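Local coordinates for cell shape-determining protein MreC (Streptococcus pneumoniae, PDB 2QF4) that helps form and maintain cell shape, probably as part of the elongasome that builds peripheral peptidoglycan, here represented by its major extracellular domain, at residues D71-K76 / G121-A126; N62-T67 / V149-D154. All blocks are in the same frame, centred on the assembly; numbering follows the deposited sequence.

Interaction 1: residues D71-K76 / G121-A126; sequences DKISVK and GNFNVA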
loop_
_atom_site.group_PDB
_atom_site.type_symbol
_atom_site.label_atom_id
_atom_site.label_comp_id
_atom_site.label_asym_id
_atom_site.label_seq_id
_atom_site.Cartn_x
_atom_site.Cartn_y
_atom_site.Cartn_z
ATOM N N ASP A 71 0.942 -5.639 -7.602
ATOM C CA ASP A 71 2.213 -5.313 -6.956
ATOM C C ASP A 71 2.504 -6.113 -5.696
ATOM O O ASP A 71 3.604 -5.993 -5.152
ATOM C CB ASP A 71 2.267 -3.829 -6.703
ATOM C CG ASP A 71 2.193 -3.038 -7.996
ATOM O OD1 ASP A 71 2.641 -3.553 -9.038
ATOM O OD2 ASP A 71 1.626 -1.930 -7.981
ATOM N N LYS A 72 1.574 -6.938 -5.233
ATOM C CA LYS A 72 1.842 -7.863 -4.109
ATOM C C LYS A 72 2.379 -7.088 -2.913
ATOM O O LYS A 72 3.319 -7.523 -2.242
ATOM C CB LYS A 72 2.803 -8.987 -4.531
ATOM C CG LYS A 72 2.248 -9.840 -5.681
ATOM C CD LYS A 72 3.122 -11.057 -5.969
ATOM C CE LYS A 72 2.656 -11.872 -7.206
ATOM N NZ LYS A 72 3.209 -11.246 -8.470
ATOM N N ILE A 73 1.716 -5.979 -2.595
ATOM C CA ILE A 73 2.089 -5.172 -1.463
ATOM C C ILE A 73 1.681 -5.892 -0.183
ATOM O O ILE A 73 0.504 -6.179 0.036
ATOM C CB ILE A 73 1.440 -3.776 -1.489
ATOM C CG1 ILE A 73 1.869 -2.991 -2.734
ATOM C CG2 ILE A 73 1.811 -2.989 -0.215
ATOM C CD1 ILE A 73 0.901 -1.813 -3.039
ATOM N N SER A 74 2.660 -6.194 0.664
ATOM C CA SER A 74 2.429 -6.857 1.938
ATOM C C SER A 74 1.733 -5.949 2.936
ATOM O O SER A 74 2.144 -4.808 3.115
ATOM C CB SER A 74 3.811 -7.274 2.490
ATOM O OG SER A 74 3.755 -7.649 3.859
ATOM N N VAL A 75 0.694 -6.465 3.591
ATOM C CA VAL A 75 -0.013 -5.784 4.660
ATOM C C VAL A 75 -0.182 -6.731 5.822
ATOM O O VAL A 75 -0.050 -7.939 5.700
ATOM C CB VAL A 75 -1.407 -5.238 4.190
ATOM C CG1 VAL A 75 -1.193 -4.144 3.152
ATOM C CG2 VAL A 75 -2.328 -6.337 3.661
ATOM N N LYS A 76 -0.491 -6.125 6.958
ATOM C CA LYS A 76 -0.804 -6.889 8.145
ATOM C C LYS A 76 -1.959 -6.225 8.877
ATOM O O LYS A 76 -2.199 -5.027 8.825
ATOM C CB LYS A 76 0.419 -7.077 9.047
ATOM C CG LYS A 76 0.982 -5.833 9.594
ATOM C CD LYS A 76 2.282 -6.074 10.361
ATOM C CE LYS A 76 2.857 -4.768 10.848
ATOM N NZ LYS A 76 4.125 -4.983 11.622
ATOM N N GLY A 121 7.976 -9.220 1.080
ATOM C CA GLY A 121 8.003 -9.078 -0.371
ATOM C C GLY A 121 8.839 -7.894 -0.808
ATOM O O GLY A 121 9.783 -7.488 -0.141
ATOM N N ASN A 122 8.523 -7.376 -1.978
ATOM C CA ASN A 122 9.329 -6.332 -2.585
ATOM C C ASN A 122 9.209 -4.992 -1.896
ATOM O O ASN A 122 10.200 -4.272 -1.758
ATOM C CB ASN A 122 8.965 -6.176 -4.067
ATOM C CG ASN A 122 9.770 -5.044 -4.768
ATOM O OD1 ASN A 122 10.962 -5.176 -5.010
ATOM N ND2 ASN A 122 9.124 -3.893 -5.009
ATOM N N PHE A 123 8.020 -4.648 -1.429
ATOM C CA PHE A 123 7.752 -3.324 -0.836
ATOM C C PHE A 123 7.936 -3.478 0.653
ATOM O O PHE A 123 7.010 -3.460 1.426
ATOM C CB PHE A 123 6.382 -2.852 -1.271
ATOM C CG PHE A 123 6.310 -2.575 -2.748
ATOM C CD1 PHE A 123 6.866 -1.424 -3.266
ATOM C CD2 PHE A 123 5.738 -3.466 -3.619
ATOM C CE1 PHE A 123 6.874 -1.175 -4.612
ATOM C CE2 PHE A 123 5.734 -3.212 -4.984
ATOM C CZ PHE A 123 6.310 -2.064 -5.474
ATOM N N ASN A 124 9.200 -3.606 1.035
ATOM C CA ASN A 124 9.600 -4.159 2.321
ATOM C C ASN A 124 9.740 -3.142 3.427
ATOM O O ASN A 124 10.696 -3.127 4.150
ATOM C CB ASN A 124 10.868 -5.037 2.175
ATOM C CG ASN A 124 12.105 -4.289 1.742
ATOM O OD1 ASN A 124 12.026 -3.219 1.184
ATOM N ND2 ASN A 124 13.275 -4.847 2.048
ATOM N N VAL A 125 8.732 -2.279 3.585
ATOM C CA VAL A 125 8.671 -1.320 4.675
ATOM C C VAL A 125 7.372 -1.542 5.430
ATOM O O VAL A 125 6.295 -1.347 4.893
ATOM C CB VAL A 125 8.802 0.168 4.228
ATOM C CG1 VAL A 125 8.048 0.449 2.961
ATOM C CG2 VAL A 125 8.440 1.132 5.331
ATOM N N ALA A 126 7.507 -1.903 6.689
ATOM C CA ALA A 126 6.395 -2.213 7.555
ATOM C C ALA A 126 5.857 -0.990 8.302
ATOM O O ALA A 126 6.527 0.036 8.407
ATOM C CB ALA A 126 6.830 -3.306 8.566
HETATM O O HOH W 1 6.109 -8.181 -3.399
HETATM O O HOH W 2 5.438 -6.126 -0.599
HETATM O O HOH W 3 4.778 -3.855 3.018
#
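Asp71 meets the ring of Phe123 through its backbone: Asp71 O lies 3.5 Å from Phe123 CE2, in the plane of the ring and against the edge between CD2 and CE2. The methylene of the same residue adds a contact, Asp71 CB to Phe123 CE2 at 3.9 Å. Lys72 takes part through its carbonyl, where water 1 donates to Lys72 O (3.1 Å) and accepts from Asn122 N (2.9 Å). Ile73 CG1 approaches Phe123 CD2 at 4.0 Å, its side chain slanting past the ring. Phe123 can receive both neighbours because its CG sits beside the backbone N (chi1 -67°), which swings the ring back toward Asp71; Leu40 of the other barrel also touches this side chain. At Ser74 water takes over again: water 2 accepts from Ser74 N and Phe123 N, both 3.1 Å away, while water 3 lies 2.8 Å from Ser74 O and from Phe123 O, though it cannot donate to every acceptor near it at once. In the conformer given, Lys76 NZ comes within 4.4 Å of Ala126 CB and pairs with Asp127 in a salt bridge; a second conformer makes this less certain. The touching parts run nearly the same way, 13° apart, yet three waters stand between their backbones in place of direct bonds. Inverse gamma turns centred on Phe123 and Asn124, each closed by a weak bond, give the loop its folded course. This is a water-bridged loop beside the first strand of the second barrel in the two-barrel, alpha-lytic-protease-like fold.

Interaction 2: residues N62-T67 / V149-D154; sequences NLLTNT and VKLSAD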
loop_
_atom_site.group_PDB
_atom_site.type_symbol
_atom_site.label_atom_id
_atom_site.label_comp_id
_atom_site.label_asym_id
_atom_site.label_seq_id
_atom_site.Cartn_x
_atom_site.Cartn_y
_atom_site.Cartn_z
ATOM N N ASN A 62 1.812 3.936 -8.584
ATOM C CA ASN A 62 0.560 3.243 -8.822
ATOM C C ASN A 62 -0.314 3.366 -7.603
ATOM O O ASN A 62 0.089 2.969 -6.502
ATOM C CB ASN A 62 0.829 1.790 -9.103
ATOM C CG ASN A 62 -0.380 1.102 -9.637
ATOM O OD1 ASN A 62 -0.866 0.161 -9.040
ATOM N ND2 ASN A 62 -0.914 1.606 -10.725
ATOM N N LEU A 63 -1.491 3.946 -7.777
ATOM C CA LEU A 63 -2.325 4.213 -6.624
ATOM C C LEU A 63 -3.033 2.943 -6.119
ATOM O O LEU A 63 -3.311 2.010 -6.859
ATOM C CB LEU A 63 -3.342 5.335 -6.925
ATOM C CG LEU A 63 -2.700 6.709 -7.231
ATOM C CD1 LEU A 63 -3.798 7.725 -7.585
ATOM C CD2 LEU A 63 -1.917 7.246 -6.041
ATOM N N LEU A 64 -3.439 2.989 -4.865
ATOM C CA LEU A 64 -4.144 1.860 -4.253
ATOM C C LEU A 64 -5.580 1.687 -4.707
ATOM O O LEU A 64 -6.198 0.667 -4.412
ATOM C CB LEU A 64 -4.166 2.016 -2.726
ATOM C CG LEU A 64 -2.832 1.933 -1.988
ATOM C CD1 LEU A 64 -3.123 1.969 -0.472
ATOM C CD2 LEU A 64 -2.013 0.700 -2.361
ATOM N N THR A 65 -6.131 2.667 -5.400
ATOM C CA THR A 65 -7.526 2.625 -5.846
ATOM C C THR A 65 -7.723 1.949 -7.208
ATOM O O THR A 65 -8.831 1.928 -7.702
ATOM C CB THR A 65 -8.080 4.040 -5.840
ATOM O OG1 THR A 65 -7.182 4.886 -6.574
ATOM C CG2 THR A 65 -8.222 4.562 -4.400
ATOM N N ASN A 66 -6.668 1.348 -7.767
ATOM C CA ASN A 66 -6.811 0.563 -8.985
ATOM C C ASN A 66 -7.589 -0.717 -8.763
ATOM O O ASN A 66 -7.400 -1.425 -7.783
ATOM C CB ASN A 66 -5.462 0.287 -9.595
ATOM C CG ASN A 66 -4.934 1.497 -10.265
ATOM O OD1 ASN A 66 -5.472 1.919 -11.302
ATOM N ND2 ASN A 66 -3.911 2.100 -9.696
ATOM N N THR A 67 -8.481 -1.013 -9.691
ATOM C CA THR A 67 -9.346 -2.184 -9.603
ATOM C C THR A 67 -8.555 -3.461 -9.350
ATOM O O THR A 67 -8.863 -4.211 -8.427
ATOM C CB THR A 67 -10.184 -2.323 -10.882
ATOM O OG1 THR A 67 -10.922 -1.113 -11.057
ATOM C CG2 THR A 67 -11.108 -3.544 -10.786
ATOM N N VAL A 149 -11.115 -3.266 3.265
ATOM C CA VAL A 149 -10.512 -2.267 4.105
ATOM C C VAL A 149 -10.869 -0.854 3.626
ATOM O O VAL A 149 -10.809 -0.547 2.432
ATOM C CB VAL A 149 -8.983 -2.456 4.111
ATOM C CG1 VAL A 149 -8.210 -1.316 4.800
ATOM C CG2 VAL A 149 -8.602 -3.801 4.742
ATOM N N LYS A 150 -11.203 -0.005 4.581
ATOM C CA LYS A 150 -11.431 1.414 4.304
ATOM C C LYS A 150 -10.100 2.140 4.441
ATOM O O LYS A 150 -9.510 2.161 5.510
ATOM C CB LYS A 150 -12.452 1.991 5.281
ATOM C CG LYS A 150 -12.735 3.451 5.038
ATOM C CD LYS A 150 -13.718 4.042 6.003
ATOM C CE LYS A 150 -14.276 5.376 5.495
ATOM N NZ LYS A 150 -15.395 5.852 6.321
ATOM N N LEU A 151 -9.656 2.749 3.356
ATOM C CA LEU A 151 -8.381 3.476 3.339
ATOM C C LEU A 151 -8.412 4.679 4.230
ATOM O O LEU A 151 -9.393 5.413 4.253
ATOM C CB LEU A 151 -8.050 3.891 1.899
ATOM C CG LEU A 151 -7.742 2.750 0.916
ATOM C CD1 LEU A 151 -7.661 3.234 -0.509
ATOM C CD2 LEU A 151 -6.447 2.066 1.325
ATOM N N SER A 152 -7.344 4.908 4.967
ATOM C CA SER A 152 -7.306 6.111 5.809
ATOM C C SER A 152 -6.704 7.345 5.143
ATOM O O SER A 152 -6.860 8.443 5.675
ATOM C CB SER A 152 -6.658 5.827 7.139
ATOM O OG SER A 152 -5.437 5.210 6.937
ATOM N N ALA A 153 -6.050 7.196 4.000
ATOM C CA ALA A 153 -5.492 8.318 3.268
ATOM C C ALA A 153 -5.836 8.226 1.794
ATOM O O ALA A 153 -6.118 7.160 1.246
ATOM C CB ALA A 153 -4.025 8.309 3.431
ATOM N N ASP A 154 -5.787 9.375 1.136
ATOM C CA ASP A 154 -5.874 9.445 -0.317
ATOM C C ASP A 154 -5.083 10.638 -0.808
ATOM O O ASP A 154 -4.402 11.314 -0.023
ATOM C CB ASP A 154 -7.325 9.452 -0.831
ATOM C CG ASP A 154 -8.088 10.675 -0.422
ATOM O OD1 ASP A 154 -9.304 10.557 -0.127
ATOM O OD2 ASP A 154 -7.500 11.778 -0.383
#
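Leu151 reaches from the end of strand 146-151 toward Leu64 and Thr65, and its course can be followed atom by atom. From CA the CB heads for the other segment, but Leu151 CB is still 5.8 Å from Leu64 CD1 and touches neither partner. CG, placed beside the backbone N and anti to the carbonyl carbon (chi1 -67°), comes closer without reaching contact, and here the chain forks. One methyl, CD1, continues the extended line of the side chain (chi2 170°) and meets the methyl of the threonine, Leu151 CD1 to Thr65 CG2 at 4.1 Å. The other, CD2, branches off and takes the second partner: Leu151 CD2 lies 3.8 Å from Leu64 CD1. Each branch therefore has its own neighbour, and both side chains pass Leu151 at a slant.

Leu64 and Thr65 are the two central residues of a type I turn from Leu63 to Asn66, and the turn places a methyl of each within reach of the same leucine. Within the turn Asn66 ND2 donates to Leu63 O at 2.9 Å, a bent bond (N-H...O angle 144°) that approaches from out of the carbonyl plane, and Asn66 OD1 accepts from Gln23 N. Tyr91 of strand 82-92 touches both Thr65 and Leu151, and Ile88 of the same strand packs on Leu64. The evidence is thus of small apolar packing where the chain leaves a strand of the first barrel and a strand of the second, characteristic of the interface between the paired barrels of the chymotrypsin-like PA-clan fold.

How the interactions relate
From the N terminus the chain builds most of the first barrel and leaves it after strand 59-63 at residues 62-67, the first half of interaction 2. A few residues later, 71-76 opens the second barrel and begins interaction 1, whose loop closes at 121-126, between strands 114-118 and 126-137. Interaction 2 closes last, at 149-154, before the chain returns to strand 160-166 of the first barrel; its loop therefore encloses that of interaction 1. The centres are about 14 Å apart, but the contacts touch where Leu64 CD2 lies 3.9 Å from Ile73 CD1. Interaction 1 ties the entry to the second barrel to a loop that also packs on strand 40-43 of the first, whereas interaction 2 bridges exits from both.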